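Local coordinates for protein putative NADH dehydrogenase/NAD(P)H nitroreductase (Parabacteroides distasonis, PDB 3M5K) that probably acts as a flavin-dependent oxidoreductase of the nitroreductase family, binding flavin mononucleotide at the interface of a two-chain assembly, at residues Met39-Ser44 with Ser102-Leu107; Asn92-Asp97 with His140-Asn145. One frame throughout, in Å; residues are numbered along the deposited sequence.

From the N terminus, residues 39-44 come first, in the loop after helix 28-39. The chain then makes strands 50-55 and 79-86 before residues 92-97 enter helix 94-111. Residues 102-107 of the same helix close a loop of 57 intervening residues in interaction 1. Interaction 2 closes a loop of 42, when residues 140-145 begin strand 141-150. The segments alternate, so the contacts cross. Interaction 1 ties the helix to the loop beside the flavin; interaction 2 ties its start to the sheet. Two probable hydrogen bonds join them: Ser43 OG to Asp97 OD2 and Ser102 OG to Asn145 ND2. Both contacts touch FMN and the second subunit.

Interaction 1 of 2, residues Met39-Ser44 with Ser102-Leu107; sequences MAAPSS and SQNLLL. With FMN (flavin mononucleotide), chain E.
Ala41 and Asn104 mark the closest approach of the two backbones, their CA atoms 6.9 Å apart. Residues 102-107 are helical. Residues 40-43 form an irregular loop that comes off the end of helix 28-39. No hydrogen bond joins the two segments directly. The contact rests on one side chain, Asn104, whose CB points toward the loop. Its CG is anti to the carbonyl carbon (chi1 -83°), and this brings the amide nitrogen up to the loop backbone. Asn104 ND2 lies 3.3 Å from Ala41 N, but both are donors and do not bond. The same ND2 is 4.1 Å from Ala41 CB, and Ala40 CB is nearly as close, in a direction roughly at right angles. ND2 donates instead to Ala37 O, in helix 28-39, and to a water. The water accepts from Asn104 ND2 at 3.1 Å and can donate to Ala40 O, 2.8 Å away, though other acceptors compete for its protons. The other end of the amide faces the dimer partner: Asn104 OD1 accepts from Gln103 NE2 of the second subunit, and Gln103 here repays the bond to Asn104 of that subunit. These paired bonds fix the amide's orientation in a buried setting. The arrangement belongs to the nitroreductase fold, in which the flavin sits between two subunits. Past Ala41 the loop becomes one wall of that site. Ser43 N donates to FMN O3' at 3.1 Å, with an N-H...O angle of 158°. Ser44 CB stands above the rim of the dimethylbenzene ring, beside its C6-C7 bond, 3.6 Å from FMN C7. Arg15, Ser17, Arg19 and Lys161 of the second subunit are among the residues that bond the same cofactor, and that Lys161 also donates to Ala41 O.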
loop_
_atom_site.group_PDB
_atom_site.type_symbol
_atom_site.label_atom_id
_atom_site.label_comp_id
_atom_site.label_asym_id
_atom_site.label_seq_id
_atom_site.Cartn_x
_atom_site.Cartn_y
_atom_site.Cartn_z
HETATM N N MSE A 39 -5.152 -6.206 7.539
HETATM C CA MSE A 39 -4.527 -7.497 7.808
HETATM C C MSE A 39 -4.500 -8.407 6.576
HETATM O O MSE A 39 -3.708 -9.347 6.538
HETATM C CB MSE A 39 -5.267 -8.212 8.942
HETATM C CG MSE A 39 -5.254 -7.449 10.241
HETATM SE SE MSE A 39 -6.240 -8.281 11.646
HETATM C CE MSE A 39 -5.290 -7.351 13.122
ATOM N N ALA A 40 -5.336 -8.100 5.579
ATOM C CA ALA A 40 -5.384 -8.865 4.314
ATOM C C ALA A 40 -4.254 -8.503 3.320
ATOM O O ALA A 40 -4.136 -9.095 2.243
ATOM C CB ALA A 40 -6.745 -8.727 3.654
ATOM N N ALA A 41 -3.418 -7.530 3.663
ATOM C CA ALA A 41 -2.289 -7.131 2.805
ATOM C C ALA A 41 -1.374 -8.296 2.477
ATOM O O ALA A 41 -1.285 -9.274 3.248
ATOM C CB ALA A 41 -1.457 -6.018 3.481
ATOM N N PRO A 42 -0.648 -8.169 1.353
ATOM C CA PRO A 42 0.451 -9.093 1.114
ATOM C C PRO A 42 1.581 -8.781 2.115
ATOM O O PRO A 42 1.600 -7.699 2.696
ATOM C CB PRO A 42 0.907 -8.746 -0.300
ATOM C CG PRO A 42 0.557 -7.287 -0.453
ATOM C CD PRO A 42 -0.738 -7.134 0.314
ATOM N N SER A 43 2.528 -9.701 2.265
ATOM C CA SER A 43 3.573 -9.587 3.269
ATOM C C SER A 43 4.798 -10.365 2.821
ATOM O O SER A 43 4.701 -11.539 2.467
ATOM C CB SER A 43 3.039 -10.164 4.627
ATOM O OG SER A 43 4.051 -10.217 5.601
ATOM N N SER A 44 5.953 -9.728 2.843
ATOM C CA SER A 44 7.203 -10.396 2.512
ATOM C C SER A 44 7.424 -11.631 3.400
ATOM O O SER A 44 7.417 -11.532 4.640
ATOM C CB SER A 44 8.365 -9.424 2.661
ATOM O OG SER A 44 9.578 -10.112 2.457
ATOM N N SER A 102 -1.889 -0.271 5.155
ATOM C CA SER A 102 -2.444 1.078 5.254
ATOM C C SER A 102 -3.360 1.397 4.082
ATOM O O SER A 102 -4.463 1.924 4.273
ATOM C CB SER A 102 -1.322 2.110 5.436
ATOM O OG SER A 102 -0.704 1.923 6.702
ATOM N N GLN A 103 -2.899 1.109 2.856
ATOM C CA GLN A 103 -3.693 1.350 1.665
ATOM C C GLN A 103 -4.993 0.543 1.635
ATOM O O GLN A 103 -6.041 1.102 1.297
ATOM C CB GLN A 103 -2.841 1.134 0.377
ATOM C CG GLN A 103 -3.538 1.542 -0.957
ATOM C CD GLN A 103 -3.999 2.973 -0.959
ATOM O OE1 GLN A 103 -3.517 3.792 -0.159
ATOM N NE2 GLN A 103 -4.920 3.301 -1.858
ATOM N N ASN A 104 -4.944 -0.739 2.030
ATOM C CA ASN A 104 -6.189 -1.516 2.206
ATOM C C ASN A 104 -7.182 -0.823 3.161
ATOM O O ASN A 104 -8.402 -0.793 2.911
ATOM C CB ASN A 104 -5.931 -2.916 2.745
ATOM C CG ASN A 104 -5.538 -3.933 1.683
ATOM O OD1 ASN A 104 -5.469 -3.623 0.491
ATOM N ND2 ASN A 104 -5.214 -5.155 2.145
ATOM N N LEU A 105 -6.639 -0.273 4.251
ATOM C CA LEU A 105 -7.458 0.350 5.307
ATOM C C LEU A 105 -8.135 1.595 4.739
ATOM O O LEU A 105 -9.350 1.797 4.914
ATOM C CB LEU A 105 -6.622 0.656 6.548
ATOM C CG LEU A 105 -7.354 1.145 7.792
ATOM C CD1 LEU A 105 -6.550 0.676 9.006
ATOM C CD2 LEU A 105 -7.603 2.673 7.796
ATOM N N LEU A 106 -7.383 2.405 4.008
ATOM C CA LEU A 106 -7.932 3.628 3.419
ATOM C C LEU A 106 -9.026 3.322 2.392
ATOM O O LEU A 106 -10.035 4.043 2.296
ATOM C CB LEU A 106 -6.810 4.452 2.770
ATOM C CG LEU A 106 -5.708 5.092 3.657
ATOM C CD1 LEU A 106 -4.741 5.861 2.751
ATOM C CD2 LEU A 106 -6.265 6.023 4.784
ATOM N N LEU A 107 -8.825 2.259 1.594
ATOM C CA LEU A 107 -9.822 1.860 0.605
ATOM C C LEU A 107 -11.064 1.316 1.284
ATOM O O LEU A 107 -12.210 1.619 0.870
ATOM C CB LEU A 107 -9.217 0.827 -0.357
ATOM C CG LEU A 107 -8.121 1.335 -1.325
ATOM C CD1 LEU A 107 -7.508 0.160 -2.122
ATOM C CD2 LEU A 107 -8.681 2.456 -2.279
HETATM N N1 FMN E . 6.317 -13.398 -3.401
HETATM C C2 FMN E . 7.204 -14.039 -4.269
HETATM O O2 FMN E . 6.881 -15.087 -4.852
HETATM N N3 FMN E . 8.469 -13.546 -4.443
HETATM C C4 FMN E . 8.903 -12.415 -3.777
HETATM O O4 FMN E . 10.056 -12.022 -3.991
HETATM C C4A FMN E . 8.012 -11.770 -2.885
HETATM N N5 FMN E . 8.405 -10.661 -2.121
HETATM C C5A FMN E . 7.459 -9.921 -1.462
HETATM C C6 FMN E . 7.839 -8.718 -0.884
HETATM C C7 FMN E . 6.898 -7.898 -0.276
HETATM C C7M FMN E . 7.325 -6.583 0.350
HETATM C C8 FMN E . 5.558 -8.297 -0.223
HETATM C C8M FMN E . 4.531 -7.386 0.421
HETATM C C9 FMN E . 5.180 -9.514 -0.808
HETATM C C9A FMN E . 6.124 -10.350 -1.419
HETATM N N10 FMN E . 5.777 -11.607 -1.958
HETATM C C10 FMN E . 6.709 -12.273 -2.725
HETATM C "C1'" FMN E . 4.388 -12.159 -1.799
HETATM C "C2'" FMN E . 4.210 -12.803 -0.401
HETATM O "O2'" FMN E . 4.906 -14.053 -0.320
HETATM C "C3'" FMN E . 2.724 -12.937 -0.066
HETATM O "O3'" FMN E . 2.113 -11.665 -0.051
HETATM C "C4'" FMN E . 2.454 -13.680 1.244
HETATM O "O4'" FMN E . 2.845 -15.033 1.097
HETATM C "C5'" FMN E . 0.994 -13.605 1.630
HETATM O "O5'" FMN E . 0.246 -14.317 0.637
HETATM P P FMN E . -0.876 -13.577 -0.191
HETATM O O1P FMN E . -1.977 -13.090 0.726
HETATM O O2P FMN E . -0.240 -12.452 -1.005
HETATM O O3P FMN E . -1.420 -14.682 -1.136
HETATM O O HOH W 1 -5.467 -7.628 0.300
#

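Interaction 2 of 2, residues Asn92-Asp97 with His140-Asn145; sequences NAWFLD and HIMPLN. With FMN (flavin mononucleotide), chain E.
The Trp94 indole projects from the first turn of helix 94-111 onto strand 141-150, where its six-membered ring meets Met142 and Leu144. In the conformer given, CB of Met142, a selenomethionine, lies over one face, offset toward the rim, in a CH-pi contact. This carbon is 4.1 Å from the centroid of the Trp94 six-membered ring and 24° off the normal. The approach of Met142 CG to Trp94 CH2 is short and doubtful, as the residue has two conformers. Leu144 CB arrives at the ring's edge, near its plane, 4.2 Å from Trp94 CZ3. Phe95 CB lies 3.7 Å above the Trp94 ring plane on the opposite face, offset toward the rim. Trp94 CG stands between the backbone N and the carbonyl carbon (chi1 68°), which turns the ring toward the strand. Replacing Trp94 with an alanine would probably open a gap between helix and strand, leaving Met142 and Leu144 without the ring they pack on. Further out, Tyr122 meets the indole edge-to-face. Ile128 and Arg132 of helix 125-135 touch Met142, while Leu144 also packs on Cys98, Ser99 and Ser102. Ala93, at the N-cap position, starts the helix: its O accepts from both Leu96 N and Asp97 N. On the flavin side, Leu96 CD1 is 3.8 Å from FMN C7M. Asp97 OD1 is 3.4 Å from FMN C8M and also accepts from Ser44 N. Leu96 of the second subunit packs on Leu144. A helix laid against an antiparallel sheet, with the flavin at the dimer interface, is the arrangement of the FMN-dependent nitroreductase fold.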
loop_
_atom_site.group_PDB
_atom_site.type_symbol
_atom_site.label_atom_id
_atom_site.label_comp_id
_atom_site.label_asym_id
_atom_site.label_seq_id
_atom_site.Cartn_x
_atom_site.Cartn_y
_atom_site.Cartn_z
ATOM N N ASN A 92 13.600 -5.752 7.190
ATOM C CA ASN A 92 13.751 -5.216 5.827
ATOM C C ASN A 92 12.473 -5.068 4.982
ATOM O O ASN A 92 12.552 -4.711 3.797
ATOM C CB ASN A 92 14.770 -6.059 5.062
ATOM C CG ASN A 92 16.156 -5.951 5.644
ATOM O OD1 ASN A 92 16.675 -4.845 5.856
ATOM N ND2 ASN A 92 16.764 -7.094 5.912
ATOM N N ALA A 93 11.301 -5.371 5.552
ATOM C CA ALA A 93 10.050 -5.266 4.796
ATOM C C ALA A 93 8.849 -4.748 5.560
ATOM O O ALA A 93 7.797 -4.502 4.932
ATOM C CB ALA A 93 9.712 -6.614 4.056
ATOM N N TRP A 94 8.953 -4.528 6.885
ATOM C CA TRP A 94 7.766 -4.119 7.631
ATOM C C TRP A 94 7.153 -2.835 7.008
ATOM O O TRP A 94 5.947 -2.704 6.956
ATOM C CB TRP A 94 8.060 -3.877 9.142
ATOM C CG TRP A 94 8.918 -2.701 9.401
ATOM C CD1 TRP A 94 10.277 -2.688 9.532
ATOM C CD2 TRP A 94 8.491 -1.331 9.559
ATOM N NE1 TRP A 94 10.708 -1.434 9.775
ATOM C CE2 TRP A 94 9.646 -0.569 9.775
ATOM C CE3 TRP A 94 7.246 -0.684 9.490
ATOM C CZ2 TRP A 94 9.616 0.824 9.915
ATOM C CZ3 TRP A 94 7.204 0.682 9.697
ATOM C CH2 TRP A 94 8.394 1.427 9.863
ATOM N N PHE A 95 8.007 -1.893 6.581
ATOM C CA PHE A 95 7.556 -0.598 6.044
ATOM C C PHE A 95 6.869 -0.735 4.659
ATOM O O PHE A 95 6.081 0.122 4.256
ATOM C CB PHE A 95 8.711 0.429 5.992
ATOM C CG PHE A 95 9.986 -0.118 5.449
ATOM C CD1 PHE A 95 10.192 -0.179 4.056
ATOM C CD2 PHE A 95 10.965 -0.643 6.297
ATOM C CE1 PHE A 95 11.345 -0.721 3.547
ATOM C CE2 PHE A 95 12.123 -1.206 5.792
ATOM C CZ PHE A 95 12.326 -1.237 4.405
ATOM N N LEU A 96 7.142 -1.827 3.967
ATOM C CA LEU A 96 6.453 -2.152 2.713
ATOM C C LEU A 96 5.104 -2.824 3.022
ATOM O O LEU A 96 4.058 -2.324 2.618
ATOM C CB LEU A 96 7.342 -3.052 1.887
ATOM C CG LEU A 96 8.758 -2.491 1.578
ATOM C CD1 LEU A 96 9.531 -3.467 0.767
ATOM C CD2 LEU A 96 8.693 -1.096 0.882
ATOM N N ASP A 97 5.141 -3.914 3.790
ATOM C CA ASP A 97 3.950 -4.622 4.223
ATOM C C ASP A 97 2.957 -3.668 4.859
ATOM O O ASP A 97 1.744 -3.723 4.583
ATOM C CB ASP A 97 4.259 -5.692 5.270
ATOM C CG ASP A 97 5.161 -6.841 4.768
ATOM O OD1 ASP A 97 5.671 -6.864 3.614
ATOM O OD2 ASP A 97 5.368 -7.743 5.596
ATOM N N HIS A 140 10.904 -2.361 19.699
ATOM C CA HIS A 140 10.838 -3.156 18.433
ATOM C C HIS A 140 9.562 -2.914 17.592
ATOM O O HIS A 140 9.366 -3.552 16.532
ATOM C CB HIS A 140 11.026 -4.644 18.731
ATOM C CG HIS A 140 9.827 -5.298 19.318
ATOM N ND1 HIS A 140 9.513 -5.211 20.663
ATOM C CD2 HIS A 140 8.856 -6.045 18.756
ATOM C CE1 HIS A 140 8.395 -5.872 20.892
ATOM N NE2 HIS A 140 7.972 -6.389 19.751
ATOM N N ILE A 141 8.697 -2.016 18.047
ATOM C CA ILE A 141 7.465 -1.643 17.348
ATOM C C ILE A 141 7.624 -0.221 16.821
ATOM O O ILE A 141 7.842 0.723 17.598
ATOM C CB ILE A 141 6.220 -1.793 18.260
ATOM C CG1 ILE A 141 6.092 -3.254 18.753
ATOM C CG2 ILE A 141 4.973 -1.261 17.530
ATOM C CD1 ILE A 141 5.859 -4.328 17.657
HETATM N N MSE A 142 7.571 -0.069 15.498
HETATM C CA MSE A 142 7.734 1.242 14.838
HETATM C C MSE A 142 6.408 1.749 14.298
HETATM O O MSE A 142 5.788 1.104 13.454
HETATM C CB MSE A 142 8.721 1.131 13.677
HETATM C CG MSE A 142 8.924 2.420 12.887
HETATM SE SE MSE A 142 9.541 3.909 13.985
HETATM C CE MSE A 142 11.061 2.926 14.782
ATOM N N PRO A 143 5.968 2.929 14.758
ATOM C CA PRO A 143 4.766 3.494 14.145
ATOM C C PRO A 143 4.991 4.086 12.741
ATOM O O PRO A 143 5.875 4.939 12.546
ATOM C CB PRO A 143 4.344 4.585 15.134
ATOM C CG PRO A 143 5.679 5.031 15.762
ATOM C CD PRO A 143 6.488 3.784 15.871
ATOM N N LEU A 144 4.205 3.591 11.768
ATOM C CA LEU A 144 4.327 4.048 10.389
ATOM C C LEU A 144 3.563 5.368 10.219
ATOM O O LEU A 144 4.033 6.296 9.570
ATOM C CB LEU A 144 3.764 3.027 9.384
ATOM C CG LEU A 144 3.867 3.471 7.902
ATOM C CD1 LEU A 144 5.350 3.773 7.487
ATOM C CD2 LEU A 144 3.236 2.349 7.016
ATOM N N ASN A 145 2.364 5.400 10.771
ATOM C CA ASN A 145 1.418 6.504 10.516
ATOM C C ASN A 145 0.382 6.632 11.618
ATOM O O ASN A 145 0.255 5.756 12.452
ATOM C CB ASN A 145 0.751 6.339 9.130
ATOM C CG ASN A 145 0.092 4.979 8.934
ATOM O OD1 ASN A 145 -0.428 4.377 9.879
ATOM N ND2 ASN A 145 0.139 4.468 7.699
HETATM N N1 FMN E . 6.317 -13.398 -3.401
HETATM C C2 FMN E . 7.204 -14.039 -4.269
HETATM O O2 FMN E . 6.881 -15.087 -4.852
HETATM N N3 FMN E . 8.469 -13.546 -4.443
HETATM C C4 FMN E . 8.903 -12.415 -3.777
HETATM O O4 FMN E . 10.056 -12.022 -3.991
HETATM C C4A FMN E . 8.012 -11.770 -2.885
HETATM N N5 FMN E . 8.405 -10.661 -2.121
HETATM C C5A FMN E . 7.459 -9.921 -1.462
HETATM C C6 FMN E . 7.839 -8.718 -0.884
HETATM C C7 FMN E . 6.898 -7.898 -0.276
HETATM C C7M FMN E . 7.325 -6.583 0.350
HETATM C C8 FMN E . 5.558 -8.297 -0.223
HETATM C C8M FMN E . 4.531 -7.386 0.421
HETATM C C9 FMN E . 5.180 -9.514 -0.808
HETATM C C9A FMN E . 6.124 -10.350 -1.419
HETATM N N10 FMN E . 5.777 -11.607 -1.958
HETATM C C10 FMN E . 6.709 -12.273 -2.725
HETATM C "C1'" FMN E . 4.388 -12.159 -1.799
HETATM C "C2'" FMN E . 4.210 -12.803 -0.401
HETATM O "O2'" FMN E . 4.906 -14.053 -0.320
HETATM C "C3'" FMN E . 2.724 -12.937 -0.066
HETATM O "O3'" FMN E . 2.113 -11.665 -0.051
HETATM C "C4'" FMN E . 2.454 -13.680 1.244
HETATM O "O4'" FMN E . 2.845 -15.033 1.097
HETATM C "C5'" FMN E . 0.994 -13.605 1.630
HETATM O "O5'" FMN E . 0.246 -14.317 0.637
HETATM P P FMN E . -0.876 -13.577 -0.191
HETATM O O1P FMN E . -1.977 -13.090 0.726
HETATM O O2P FMN E . -0.240 -12.452 -1.005
HETATM O O3P FMN E . -1.420 -14.682 -1.136
#